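Local coordinates for tudor domain-containing protein 1 (Homo sapiens, PDB 5M9N) that probably acts in piRNA-guided silencing of transposons during spermatogenesis, its extended Tudor domain recognising peptides that carry symmetrically dimethylated arginine, at residues R59-L64 against L139-Q144; K70-L75 against R130-I135; Q92-D97 against N122-S127; K147-G152 against S188-L193; I176-V181 against I194-T199. All coordinates share one frame; numbering follows the deposited sequence. Where two conformers were deposited one is given.

Interaction 1: R59-L64 against L139-Q144; sequences RKLAEL and LELPMQ
Lys60, Leu61 and Leu64 line one side of the helix 58-73, which links the two halves of the extended Tudor fold, and meet Leu141 and Gln144 of the irregular segment that leads into strand 146-150. Lys60 comes first: its CG passes CD1 of Leu141 at 3.3 Å, tighter than usual for two carbons, the side chains running past each other in opposite directions. Bends at its second and fourth torsions then bring NZ round toward Glu63, one turn further along, into a long ion pair with OE1. Next along the helix, Leu61 crosses Leu141 at about a right angle, and its CD1 faces two partners, CD2 of Leu141 at 3.9 Å and CG of Gln144 at 3.8 Å. Leu64 completes the row, with CD2 at 3.7 Å from CD2 of Leu141. Leu141 thus divides its branches, CD1 to the lysine stem and CD2 to both helix leucines. The polar groups of the loop are held separately: Arg101 reaches the carbonyl of Leu141, Asp119 takes the backbone N of Gln144, and Gln144 folds back on its own segment, where NE2 donates to O of Pro142 at 2.7 Å, from above the carbonyl plane.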
# COMPACT_ATOMS: atom_id res chain seq x y z
N ARG A 59 1.59 -11.00 -10.86
CA ARG A 59 1.46 -12.46 -10.86
C ARG A 59 1.71 -13.00 -9.46
O ARG A 59 0.91 -13.75 -8.92
CB ARG A 59 2.47 -13.09 -11.84
CG ARG A 59 2.33 -12.62 -13.29
CD ARG A 59 3.67 -12.51 -14.03
NE ARG A 59 4.19 -13.82 -14.47
CZ ARG A 59 4.06 -14.36 -15.69
NH1 ARG A 59 3.42 -13.73 -16.67
NH2 ARG A 59 4.59 -15.56 -15.93
N LYS A 60 2.86 -12.60 -8.91
CA LYS A 60 3.30 -12.97 -7.55
C LYS A 60 2.20 -12.67 -6.49
O LYS A 60 2.01 -13.42 -5.52
CB LYS A 60 4.57 -12.19 -7.22
CG LYS A 60 5.48 -12.88 -6.24
CD LYS A 60 6.49 -13.80 -6.93
CE LYS A 60 7.06 -14.86 -6.00
NZ LYS A 60 6.14 -16.03 -5.92
N LEU A 61 1.44 -11.61 -6.72
CA LEU A 61 0.37 -11.17 -5.85
C LEU A 61 -0.94 -11.89 -6.09
O LEU A 61 -1.64 -12.20 -5.13
CB LEU A 61 0.20 -9.65 -5.99
CG LEU A 61 -0.33 -8.74 -4.90
CD1 LEU A 61 0.38 -9.02 -3.59
CD2 LEU A 61 -0.11 -7.32 -5.38
N ALA A 62 -1.26 -12.21 -7.37
CA ALA A 62 -2.42 -13.02 -7.66
C ALA A 62 -2.21 -14.39 -7.08
O ALA A 62 -3.14 -15.02 -6.66
CB ALA A 62 -2.67 -13.12 -9.18
N GLU A 63 -0.96 -14.83 -7.08
CA GLU A 63 -0.55 -16.10 -6.48
C GLU A 63 -0.76 -16.10 -4.95
O GLU A 63 -1.30 -17.05 -4.37
CB GLU A 63 0.91 -16.37 -6.84
CG GLU A 63 1.70 -17.26 -5.89
CD GLU A 63 2.87 -17.97 -6.55
OE1 GLU A 63 3.29 -17.59 -7.69
OE2 GLU A 63 3.37 -18.93 -5.92
N LEU A 64 -0.35 -15.01 -4.32
CA LEU A 64 -0.55 -14.85 -2.86
C LEU A 64 -2.01 -14.91 -2.51
O LEU A 64 -2.42 -15.62 -1.62
CB LEU A 64 0.04 -13.51 -2.41
CG LEU A 64 -0.14 -13.12 -0.95
CD1 LEU A 64 0.44 -14.17 -0.03
CD2 LEU A 64 0.52 -11.78 -0.74
N LEU A 139 3.76 -14.87 4.83
CA LEU A 139 4.59 -13.66 4.90
C LEU A 139 5.91 -13.75 4.15
O LEU A 139 6.77 -12.89 4.31
CB LEU A 139 4.88 -13.29 6.39
CG LEU A 139 3.67 -12.99 7.26
CD1 LEU A 139 4.09 -12.69 8.69
CD2 LEU A 139 2.94 -11.81 6.67
N GLU A 140 6.08 -14.75 3.31
CA GLU A 140 7.30 -14.89 2.54
C GLU A 140 7.41 -13.83 1.42
O GLU A 140 8.50 -13.33 1.21
CB GLU A 140 7.46 -16.31 2.00
CG GLU A 140 7.75 -17.29 3.12
CD GLU A 140 7.97 -18.70 2.64
OE1 GLU A 140 7.56 -19.02 1.50
OE2 GLU A 140 8.51 -19.51 3.42
N LEU A 141 6.31 -13.49 0.76
CA LEU A 141 6.28 -12.34 -0.15
C LEU A 141 6.47 -11.04 0.64
O LEU A 141 5.80 -10.85 1.62
CB LEU A 141 4.94 -12.28 -0.91
CG LEU A 141 4.95 -11.27 -2.10
CD1 LEU A 141 5.91 -11.79 -3.14
CD2 LEU A 141 3.58 -11.07 -2.73
N PRO A 142 7.42 -10.16 0.22
CA PRO A 142 7.43 -8.86 0.88
C PRO A 142 6.16 -8.07 0.63
O PRO A 142 5.48 -8.24 -0.41
CB PRO A 142 8.68 -8.16 0.32
CG PRO A 142 9.45 -9.17 -0.42
CD PRO A 142 8.66 -10.42 -0.52
N MET A 143 5.83 -7.23 1.59
CA MET A 143 4.70 -6.34 1.48
C MET A 143 4.77 -5.45 0.23
O MET A 143 5.80 -4.81 -0.07
CB MET A 143 4.57 -5.48 2.74
CG MET A 143 4.31 -6.26 4.00
SD MET A 143 4.15 -5.20 5.45
CE MET A 143 5.83 -4.60 5.55
N GLN A 144 3.72 -5.46 -0.56
CA GLN A 144 3.83 -4.87 -1.88
C GLN A 144 3.45 -3.40 -2.03
O GLN A 144 3.69 -2.87 -3.12
CB GLN A 144 3.06 -5.72 -2.85
CG GLN A 144 3.62 -7.15 -2.94
CD GLN A 144 4.96 -7.22 -3.65
OE1 GLN A 144 5.08 -6.75 -4.81
NE2 GLN A 144 5.93 -7.85 -3.04

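Interaction 2: K70-L75 against R130-I135; sequences KYCDQL and RLCPII
The last turn of helix 58-73 faces the short strand 131-132 with Cys72 and Cys132 as the nearest pair, their CA atoms 6.7 Å apart, and that pair is joined covalently. The Cys72 SG to Cys132 SG disulfide measures 2.2 Å, with a torsion about the S-S bond of -84°, close to the usual right angle. Two side chains crowd the SG of Cys132: CD2 of Leu75 comes close, at 3.3 Å, and Tyr71 brings CE2 to 3.6 Å, an oblique sulfur-aromatic contact. The tyrosine ring is gripped at its far end as well: OH donates to O of Pro133 at 2.7 Å, the hydroxyl standing well above the carbonyl plane although the oxygen itself lies at the ring edge. With CG anti to the backbone N (chi1 158°), the ring reaches across to the chain beyond the strand. There Ile135 crosses it at a slant, CG1 lying 3.9 Å from CE1 of Tyr71, and Leu75 CD1 rests over the rim of one ring face. Cys90 of the paired strand 88-92 and Trp99 of strand 99-109 also touch the disulfide. The arrangement is a disulfide cross-link between a helix and a sheet: with one tyrosine hydrogen bond it ties the linker helix of the extended Tudor domain to the edge strand of its five-stranded Tudor barrel sheet.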
# COMPACT_ATOMS: atom_id res chain seq x y z
N LYS A 70 -7.19 -20.15 -0.34
CA LYS A 70 -7.12 -21.55 0.00
C LYS A 70 -6.94 -21.79 1.50
O LYS A 70 -7.58 -22.67 2.08
CB LYS A 70 -5.96 -22.17 -0.75
CG LYS A 70 -5.85 -23.65 -0.53
CD LYS A 70 -4.78 -24.24 -1.42
CE LYS A 70 -4.61 -25.73 -1.14
NZ LYS A 70 -3.51 -26.30 -1.99
N TYR A 71 -6.07 -20.99 2.11
CA TYR A 71 -5.70 -21.13 3.48
C TYR A 71 -6.85 -20.71 4.39
O TYR A 71 -7.22 -21.46 5.30
CB TYR A 71 -4.42 -20.33 3.78
CG TYR A 71 -4.22 -19.97 5.24
CD1 TYR A 71 -3.70 -20.89 6.15
CD2 TYR A 71 -4.58 -18.71 5.70
CE1 TYR A 71 -3.54 -20.55 7.51
CE2 TYR A 71 -4.44 -18.35 7.05
CZ TYR A 71 -3.90 -19.25 7.94
OH TYR A 71 -3.76 -18.86 9.24
N CYS A 72 -7.41 -19.52 4.16
CA CYS A 72 -8.50 -19.03 4.99
C CYS A 72 -9.75 -19.89 4.89
O CYS A 72 -10.45 -20.03 5.88
CB CYS A 72 -8.83 -17.56 4.70
SG CYS A 72 -7.49 -16.45 5.20
N ASP A 73 -9.98 -20.53 3.74
CA ASP A 73 -11.11 -21.48 3.61
C ASP A 73 -11.05 -22.73 4.50
O ASP A 73 -12.08 -23.33 4.77
CB ASP A 73 -11.32 -21.89 2.15
CG ASP A 73 -11.84 -20.74 1.31
OD1 ASP A 73 -12.14 -19.65 1.84
OD2 ASP A 73 -11.91 -20.88 0.09
N GLN A 74 -9.86 -23.11 4.93
CA GLN A 74 -9.68 -24.25 5.81
C GLN A 74 -9.77 -23.94 7.27
O GLN A 74 -9.74 -24.86 8.10
CB GLN A 74 -8.36 -24.89 5.56
CG GLN A 74 -8.29 -25.50 4.19
CD GLN A 74 -6.93 -26.07 3.98
OE1 GLN A 74 -6.66 -27.18 4.40
NE2 GLN A 74 -6.04 -25.29 3.37
N LEU A 75 -9.85 -22.65 7.60
CA LEU A 75 -10.06 -22.22 8.98
C LEU A 75 -11.57 -22.26 9.28
O LEU A 75 -12.35 -21.60 8.57
CB LEU A 75 -9.50 -20.80 9.23
CG LEU A 75 -8.00 -20.60 9.54
CD1 LEU A 75 -7.09 -21.43 8.68
CD2 LEU A 75 -7.63 -19.14 9.34
N ARG A 130 -14.42 -10.84 9.73
CA ARG A 130 -13.72 -10.74 8.43
C ARG A 130 -12.21 -10.79 8.64
O ARG A 130 -11.45 -10.60 7.69
CB ARG A 130 -14.23 -9.51 7.61
CG ARG A 130 -15.67 -9.75 7.14
CD ARG A 130 -16.47 -8.62 6.51
NE ARG A 130 -16.02 -8.48 5.18
CZ ARG A 130 -16.68 -8.66 4.05
NH1 ARG A 130 -17.99 -8.88 3.93
NH2 ARG A 130 -15.96 -8.57 2.99
N LEU A 131 -11.75 -11.09 9.87
CA LEU A 131 -10.31 -11.31 10.09
C LEU A 131 -10.07 -12.79 10.42
O LEU A 131 -10.93 -13.38 11.00
CB LEU A 131 -9.74 -10.43 11.18
CG LEU A 131 -10.16 -8.96 11.15
CD1 LEU A 131 -9.76 -8.26 12.47
CD2 LEU A 131 -9.58 -8.27 9.96
N CYS A 132 -8.88 -13.30 10.06
CA CYS A 132 -8.42 -14.72 10.06
C CYS A 132 -6.98 -14.50 10.64
O CYS A 132 -6.30 -13.52 10.24
CB CYS A 132 -8.54 -15.31 8.49
SG CYS A 132 -7.44 -16.42 7.43
N PRO A 133 -6.46 -15.35 11.55
CA PRO A 133 -4.99 -15.26 11.74
C PRO A 133 -4.17 -15.72 10.51
O PRO A 133 -4.73 -16.38 9.63
CB PRO A 133 -4.71 -16.18 12.91
CG PRO A 133 -5.89 -17.09 12.97
CD PRO A 133 -7.07 -16.39 12.42
N ILE A 134 -2.90 -15.31 10.46
CA ILE A 134 -1.98 -15.62 9.36
C ILE A 134 -0.92 -16.56 9.90
O ILE A 134 -0.70 -16.65 11.12
CB ILE A 134 -1.33 -14.33 8.75
CG1 ILE A 134 -0.84 -14.58 7.30
CG2 ILE A 134 -0.24 -13.76 9.65
CD1 ILE A 134 -0.80 -13.33 6.43
N ILE A 135 -0.27 -17.26 8.99
CA ILE A 135 0.91 -18.10 9.31
C ILE A 135 2.16 -17.58 8.60
O ILE A 135 2.03 -16.89 7.59
CB ILE A 135 0.66 -19.56 8.97
CG1 ILE A 135 0.22 -19.69 7.52
CG2 ILE A 135 -0.39 -20.11 9.92
CD1 ILE A 135 0.42 -21.09 7.01

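Interaction 3: Q92-D97 against N122-S127; sequences QFSEDD and NFEILS
Both carboxylate oxygens of Glu124 are engaged by Ser94, in a two-pronged grip. OG of Ser94 donates to OE1 of Glu124 at 2.6 Å, and N of Ser94 donates to OE2 at 3.1 Å with an N-H...O angle of 157°; each oxygen uses its syn lone pair. OE2 has a further partner in the hydroxyl of Tyr117 on the adjacent strand, so three donors meet this one carboxylate. Glu124 leaves strand 123-127 with CG between the backbone N and the carbonyl carbon (chi1 62°) and then runs extended, which carries its head across to the loop. Outward from the carboxylate lies Phe93. Its CD1 is 3.1 Å from Glu124 OE2, which sits at the edge of the ring, and its CE1 is 3.6 Å from ND2 of Asn122, the amide plane turned 77° from the ring. On the other flank, CD1 of Leu126 packs on O of Gln92 at 3.7 Å. Phe93 also meets Tyr117 edge-to-face, and Phe93 and Asn122 both pack on a modified side chain of the bound peptide, consistent with a place in the aromatic cage by which Tudor domains bind methylarginine. The paired bonds, with the one from Tyr117, fix the carboxylate and would steady the backbone at Ser94, and so probably the ring of Phe93 next to it.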
# COMPACT_ATOMS: atom_id res chain seq x y z
N GLN A 92 -10.79 -9.98 5.03
CA GLN A 92 -11.61 -10.16 3.83
C GLN A 92 -12.19 -8.81 3.38
O GLN A 92 -13.03 -8.21 4.07
CB GLN A 92 -12.73 -11.15 4.21
CG GLN A 92 -13.49 -11.73 3.08
CD GLN A 92 -14.50 -12.75 3.56
OE1 GLN A 92 -14.79 -12.89 4.77
NE2 GLN A 92 -15.07 -13.41 2.64
N PHE A 93 -11.69 -8.32 2.27
CA PHE A 93 -12.01 -7.00 1.73
C PHE A 93 -13.49 -6.88 1.46
O PHE A 93 -14.09 -7.81 0.96
CB PHE A 93 -11.15 -6.80 0.44
CG PHE A 93 -11.27 -5.45 -0.22
CD1 PHE A 93 -11.44 -4.28 0.52
CD2 PHE A 93 -11.11 -5.35 -1.59
CE1 PHE A 93 -11.51 -3.04 -0.10
CE2 PHE A 93 -11.18 -4.12 -2.22
CZ PHE A 93 -11.37 -2.97 -1.49
N SER A 94 -14.09 -5.75 1.85
CA SER A 94 -15.53 -5.64 1.74
C SER A 94 -16.02 -5.68 0.28
O SER A 94 -17.11 -6.17 0.04
CB SER A 94 -16.07 -4.37 2.36
OG SER A 94 -15.40 -3.30 1.78
N GLU A 95 -15.25 -5.10 -0.62
CA GLU A 95 -15.72 -4.90 -2.02
C GLU A 95 -15.67 -6.16 -2.92
O GLU A 95 -16.38 -6.21 -3.91
CB GLU A 95 -14.92 -3.82 -2.72
CG GLU A 95 -15.11 -2.38 -2.26
CD GLU A 95 -14.26 -1.42 -3.13
OE1 GLU A 95 -14.46 -1.38 -4.36
OE2 GLU A 95 -13.38 -0.70 -2.61
N ASP A 96 -14.82 -7.13 -2.62
CA ASP A 96 -14.77 -8.37 -3.42
C ASP A 96 -14.80 -9.64 -2.56
O ASP A 96 -14.80 -10.73 -3.08
CB ASP A 96 -13.51 -8.36 -4.34
CG ASP A 96 -12.19 -8.40 -3.55
OD1 ASP A 96 -12.24 -8.45 -2.29
OD2 ASP A 96 -11.08 -8.38 -4.14
N ASP A 97 -14.72 -9.50 -1.23
CA ASP A 97 -14.75 -10.66 -0.31
C ASP A 97 -13.62 -11.61 -0.44
O ASP A 97 -13.70 -12.73 0.04
CB ASP A 97 -16.10 -11.41 -0.39
CG ASP A 97 -17.22 -10.59 0.17
OD1 ASP A 97 -16.99 -9.94 1.22
OD2 ASP A 97 -18.32 -10.60 -0.41
N ASN A 122 -4.70 0.71 0.78
CA ASN A 122 -5.98 1.17 1.26
C ASN A 122 -6.23 0.60 2.67
O ASN A 122 -5.41 -0.14 3.23
CB ASN A 122 -7.09 0.83 0.24
CG ASN A 122 -7.29 -0.64 0.06
OD1 ASN A 122 -6.34 -1.39 -0.10
ND2 ASN A 122 -8.50 -1.08 0.23
N PHE A 123 -7.35 1.01 3.24
CA PHE A 123 -7.72 0.70 4.61
C PHE A 123 -9.25 0.65 4.72
O PHE A 123 -9.95 1.18 3.91
CB PHE A 123 -7.07 1.68 5.56
CG PHE A 123 -7.68 3.06 5.51
CD1 PHE A 123 -8.90 3.34 6.16
CD2 PHE A 123 -7.05 4.08 4.80
CE1 PHE A 123 -9.51 4.55 6.04
CE2 PHE A 123 -7.65 5.33 4.70
CZ PHE A 123 -8.86 5.58 5.36
N GLU A 124 -9.77 -0.04 5.75
CA GLU A 124 -11.18 0.03 6.10
C GLU A 124 -11.40 -0.49 7.52
O GLU A 124 -10.47 -0.98 8.13
CB GLU A 124 -12.07 -0.77 5.16
CG GLU A 124 -11.83 -2.26 5.11
CD GLU A 124 -12.63 -2.92 3.96
OE1 GLU A 124 -13.67 -2.38 3.55
OE2 GLU A 124 -12.22 -3.99 3.53
N ILE A 125 -12.63 -0.39 7.97
CA ILE A 125 -13.04 -0.94 9.26
C ILE A 125 -13.87 -2.17 9.03
O ILE A 125 -14.82 -2.13 8.27
CB ILE A 125 -13.80 0.11 10.10
CG1 ILE A 125 -12.82 1.20 10.48
CG2 ILE A 125 -14.39 -0.51 11.37
CD1 ILE A 125 -13.52 2.46 10.96
N LEU A 126 -13.48 -3.25 9.65
CA LEU A 126 -14.07 -4.55 9.44
C LEU A 126 -14.51 -5.17 10.77
O LEU A 126 -13.80 -5.09 11.76
CB LEU A 126 -13.08 -5.49 8.80
CG LEU A 126 -12.65 -5.13 7.37
CD1 LEU A 126 -11.70 -6.20 6.85
CD2 LEU A 126 -13.87 -5.07 6.47
N SER A 127 -15.67 -5.82 10.70
CA SER A 127 -16.05 -6.82 11.66
C SER A 127 -14.91 -7.83 11.91
O SER A 127 -14.26 -8.30 10.96
CB SER A 127 -17.26 -7.55 11.09
OG SER A 127 -17.64 -8.59 11.97

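Interaction 4: K147-G152 against S188-L193; sequences KCVLAG and SSLVEL
The carbonyl O of Lys147 is gripped twice: N of Ser189 donates to it at 2.8 Å, almost straight at 175°, and a water donates at 2.8 Å that also bonds OG of Ser189, an oxygen that Lys184 NZ bonds too. From there the parallel ladder continues, with Val149 N to Ser189 O, Val191 N to Val149 O, and Ala151 N to Val191 O. Side chains divide between two faces. On one, Val149 CG1 meets Leu190 CD1 at 3.7 Å, and the same leucine sets its CG at 3.8 Å from Ala151 CB. On the other, Cys148 CB lies 3.9 Å from Val191 CG2, and Leu150 CD1 touches Leu193 CG at 3.7 Å, a face that helix 204-210 covers at Leu150 and Leu193. The segment axes diverge by 58°, a strong twist for paired strands. This is the parallel strand pair within the otherwise antiparallel, curled SN-like sheet that accompanies the Tudor barrel in extended Tudor domains.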
# COMPACT_ATOMS: atom_id res chain seq x y z
N LYS A 147 5.29 2.74 0.45
CA LYS A 147 4.90 4.04 0.95
C LYS A 147 5.87 5.12 0.47
O LYS A 147 7.07 5.00 0.65
CB LYS A 147 4.85 4.04 2.48
CG LYS A 147 4.47 5.38 3.06
CD LYS A 147 3.18 5.91 2.46
CE LYS A 147 3.02 7.36 2.86
NZ LYS A 147 4.18 8.31 2.70
N CYS A 148 5.30 6.17 -0.13
CA CYS A 148 6.02 7.17 -0.84
C CYS A 148 5.62 8.57 -0.42
O CYS A 148 4.48 8.83 -0.04
CB CYS A 148 5.73 7.04 -2.34
SG CYS A 148 6.35 5.49 -3.03
N VAL A 149 6.60 9.47 -0.57
CA VAL A 149 6.42 10.88 -0.50
C VAL A 149 7.03 11.49 -1.78
O VAL A 149 8.11 11.11 -2.15
CB VAL A 149 7.28 11.41 0.65
CG1 VAL A 149 7.26 12.94 0.71
CG2 VAL A 149 6.85 10.77 1.95
N LEU A 150 6.33 12.41 -2.40
CA LEU A 150 6.72 12.97 -3.66
C LEU A 150 7.85 13.99 -3.43
O LEU A 150 7.65 14.94 -2.69
CB LEU A 150 5.52 13.62 -4.35
CG LEU A 150 5.86 13.94 -5.83
CD1 LEU A 150 5.95 12.67 -6.66
CD2 LEU A 150 4.86 14.88 -6.47
N ALA A 151 9.03 13.75 -4.01
CA ALA A 151 10.25 14.62 -3.91
C ALA A 151 10.07 16.01 -4.47
O ALA A 151 9.38 16.22 -5.46
CB ALA A 151 11.46 13.98 -4.64
N GLY A 152 10.72 16.96 -3.78
CA GLY A 152 10.93 18.32 -4.27
C GLY A 152 9.76 19.28 -4.12
O GLY A 152 9.84 20.39 -4.63
N SER A 188 9.21 5.59 4.97
CA SER A 188 8.86 5.65 3.53
C SER A 188 9.99 5.98 2.56
O SER A 188 11.11 6.18 2.98
CB SER A 188 7.74 6.67 3.37
OG SER A 188 8.17 7.92 3.70
N SER A 189 9.67 5.98 1.27
CA SER A 189 10.59 6.44 0.23
C SER A 189 10.20 7.78 -0.36
O SER A 189 9.06 7.99 -0.72
CB SER A 189 10.66 5.42 -0.88
OG SER A 189 11.04 4.17 -0.40
N LEU A 190 11.18 8.68 -0.50
CA LEU A 190 11.03 9.90 -1.23
C LEU A 190 11.27 9.54 -2.70
O LEU A 190 12.29 8.99 -3.01
CB LEU A 190 12.08 10.92 -0.78
CG LEU A 190 11.88 12.35 -1.26
CD1 LEU A 190 10.65 13.04 -0.69
CD2 LEU A 190 13.13 13.20 -0.95
N VAL A 191 10.36 9.88 -3.58
CA VAL A 191 10.45 9.41 -4.99
C VAL A 191 10.12 10.52 -5.97
O VAL A 191 9.46 11.51 -5.62
CB VAL A 191 9.48 8.23 -5.29
CG1 VAL A 191 9.84 6.96 -4.53
CG2 VAL A 191 8.04 8.63 -5.09
N GLU A 192 10.61 10.37 -7.21
CA GLU A 192 10.08 11.12 -8.34
C GLU A 192 9.18 10.18 -9.08
O GLU A 192 9.45 8.98 -9.14
CB GLU A 192 11.19 11.55 -9.29
CG GLU A 192 11.89 12.83 -8.90
CD GLU A 192 13.16 13.04 -9.68
OE1 GLU A 192 13.38 12.31 -10.66
OE2 GLU A 192 13.96 13.91 -9.32
N LEU A 193 8.10 10.72 -9.64
CA LEU A 193 7.18 9.96 -10.48
C LEU A 193 7.27 10.53 -11.89
O LEU A 193 6.98 11.70 -12.08
CB LEU A 193 5.76 10.14 -10.00
CG LEU A 193 5.39 9.61 -8.60
CD1 LEU A 193 3.91 9.81 -8.40
CD2 LEU A 193 5.79 8.16 -8.46
O HOH W 1 8.96 2.96 0.94
O HOH W 2 5.84 9.09 4.70

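Interaction 5: I176-V181 against I194-T199; sequences IITVKV and IDKSET
Lys196 reaches Thr178 with its stem rather than its charged end: extended beyond CG, it passes across the threonine at a slant, CD 3.4 Å from Thr178 OG1 while NZ stays 4.0 Å from that oxygen. The strands meet just before this. Thr178 and Ile194 form an antiparallel hydrogen-bonded pair, their CA atoms 5.0 Å apart, and the two bonds are alike: Thr178 N to Ile194 O and Ile194 N to Thr178 O, each 2.9 Å, with N-H...O angles of 156° and 153°. They belong to the beta hairpin of strands 177-184 and 189-195, part of the curled mixed sheet beside the Tudor barrel. Ile177 uses two of its carbons, CG2 set 3.8 Å from N of Ile194 and CD1 4.0 Å from CB of Asp195, the isoleucine and aspartate side chains crossing at about a right angle. With CG1 anti to the carbonyl carbon (chi1 -64°), CG2 falls anti to the backbone N, against the backbone of Ile194. Beyond the pair the chain leaves the strand at an Asx turn. OD1 of Asp195 accepts from N of Ser197 at 3.0 Å, met from above the carboxylate plane, while its OD2 is held in a salt bridge by Lys175.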
# COMPACT_ATOMS: atom_id res chain seq x y z
N ILE A 176 1.40 3.32 -16.32
CA ILE A 176 2.63 2.75 -15.87
C ILE A 176 3.53 3.96 -15.66
O ILE A 176 3.65 4.79 -16.56
CB ILE A 176 3.29 1.76 -16.87
CG1 ILE A 176 2.27 0.84 -17.56
CG2 ILE A 176 4.30 0.87 -16.14
CD1 ILE A 176 2.82 0.25 -18.86
N ILE A 177 4.14 4.05 -14.49
CA ILE A 177 4.92 5.19 -14.07
C ILE A 177 6.29 4.68 -13.75
O ILE A 177 6.43 3.58 -13.24
CB ILE A 177 4.27 5.84 -12.79
CG1 ILE A 177 2.89 6.38 -13.15
CG2 ILE A 177 5.11 6.96 -12.20
CD1 ILE A 177 2.85 7.32 -14.36
N THR A 178 7.31 5.47 -14.06
CA THR A 178 8.65 5.21 -13.55
C THR A 178 8.74 5.87 -12.15
O THR A 178 8.59 7.08 -12.01
CB THR A 178 9.74 5.74 -14.49
OG1 THR A 178 9.59 5.11 -15.78
CG2 THR A 178 11.09 5.44 -13.94
N VAL A 179 9.00 5.06 -11.14
CA VAL A 179 9.22 5.53 -9.76
C VAL A 179 10.70 5.51 -9.54
O VAL A 179 11.33 4.48 -9.72
CB VAL A 179 8.58 4.55 -8.75
CG1 VAL A 179 8.81 5.02 -7.31
CG2 VAL A 179 7.11 4.43 -9.03
N LYS A 180 11.27 6.65 -9.17
CA LYS A 180 12.67 6.76 -8.89
C LYS A 180 12.87 7.14 -7.43
O LYS A 180 12.35 8.16 -7.01
CB LYS A 180 13.26 7.84 -9.81
CG LYS A 180 14.74 8.09 -9.65
CD LYS A 180 15.17 9.01 -10.77
CE LYS A 180 16.44 9.76 -10.49
NZ LYS A 180 16.40 11.10 -11.14
N VAL A 181 13.64 6.33 -6.69
CA VAL A 181 13.91 6.58 -5.27
C VAL A 181 14.99 7.66 -5.15
O VAL A 181 16.12 7.47 -5.60
CB VAL A 181 14.36 5.30 -4.54
CG1 VAL A 181 14.48 5.54 -3.03
CG2 VAL A 181 13.41 4.12 -4.82
N ILE A 194 7.61 9.68 -12.86
CA ILE A 194 7.92 10.16 -14.21
C ILE A 194 7.15 9.31 -15.20
O ILE A 194 7.30 8.10 -15.24
CB ILE A 194 9.43 10.06 -14.50
CG1 ILE A 194 10.23 10.88 -13.47
CG2 ILE A 194 9.76 10.60 -15.90
CD1 ILE A 194 11.66 10.41 -13.30
N ASP A 195 6.30 9.96 -15.98
CA ASP A 195 5.55 9.28 -16.98
C ASP A 195 6.38 9.41 -18.28
O ASP A 195 6.56 10.50 -18.80
CB ASP A 195 4.16 9.86 -17.13
CG ASP A 195 3.33 9.16 -18.24
OD1 ASP A 195 3.77 8.10 -18.80
OD2 ASP A 195 2.27 9.72 -18.58
N LYS A 196 6.93 8.29 -18.70
CA LYS A 196 7.77 8.21 -19.89
C LYS A 196 6.99 7.89 -21.18
O LYS A 196 7.59 7.62 -22.24
CB LYS A 196 8.86 7.19 -19.64
CG LYS A 196 9.83 7.66 -18.56
CD LYS A 196 11.00 6.71 -18.43
CE LYS A 196 12.12 7.36 -17.64
NZ LYS A 196 13.12 6.35 -17.21
N SER A 197 5.65 7.91 -21.09
CA SER A 197 4.77 7.62 -22.22
C SER A 197 4.48 8.86 -23.04
O SER A 197 3.86 8.75 -24.08
CB SER A 197 3.44 7.03 -21.72
OG SER A 197 3.63 5.80 -21.02
N GLU A 198 4.89 10.04 -22.56
CA GLU A 198 4.85 11.29 -23.33
C GLU A 198 6.27 11.62 -23.73
O GLU A 198 7.19 11.58 -22.92
CB GLU A 198 4.25 12.45 -22.51
CG GLU A 198 3.03 12.10 -21.65
CD GLU A 198 1.94 11.33 -22.39
OE1 GLU A 198 1.49 11.79 -23.47
OE2 GLU A 198 1.51 10.28 -21.86
N THR A 199 6.47 11.96 -25.00
CA THR A 199 7.83 11.96 -25.55
C THR A 199 8.73 13.05 -24.94
O THR A 199 9.94 12.81 -24.81
CB THR A 199 7.83 11.96 -27.09
OG1 THR A 199 7.10 13.09 -27.58
CG2 THR A 199 7.19 10.65 -27.62

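In the fold
Interactions 1 and 2 share helix 58-73 and touch through Leu139 and Ile134, but interaction 1 is a buried apolar contact whereas interaction 2 is covalent and only partly buried. Interaction 3, in the same five-stranded sheet as interaction 2, is polar and lies at the peptide site; Arg130 of interaction 2 links the two by a salt bridge to Asp97. Interactions 4 and 5 lie on the opposite side of the chain's centre from 2 and 3 and both use strand 189-195, one pairing it in parallel, the other antiparallel, with Lys180 and Glu192 bridging them. Backbone bonds dominate there, and interaction 5 runs out to exposed loop residues.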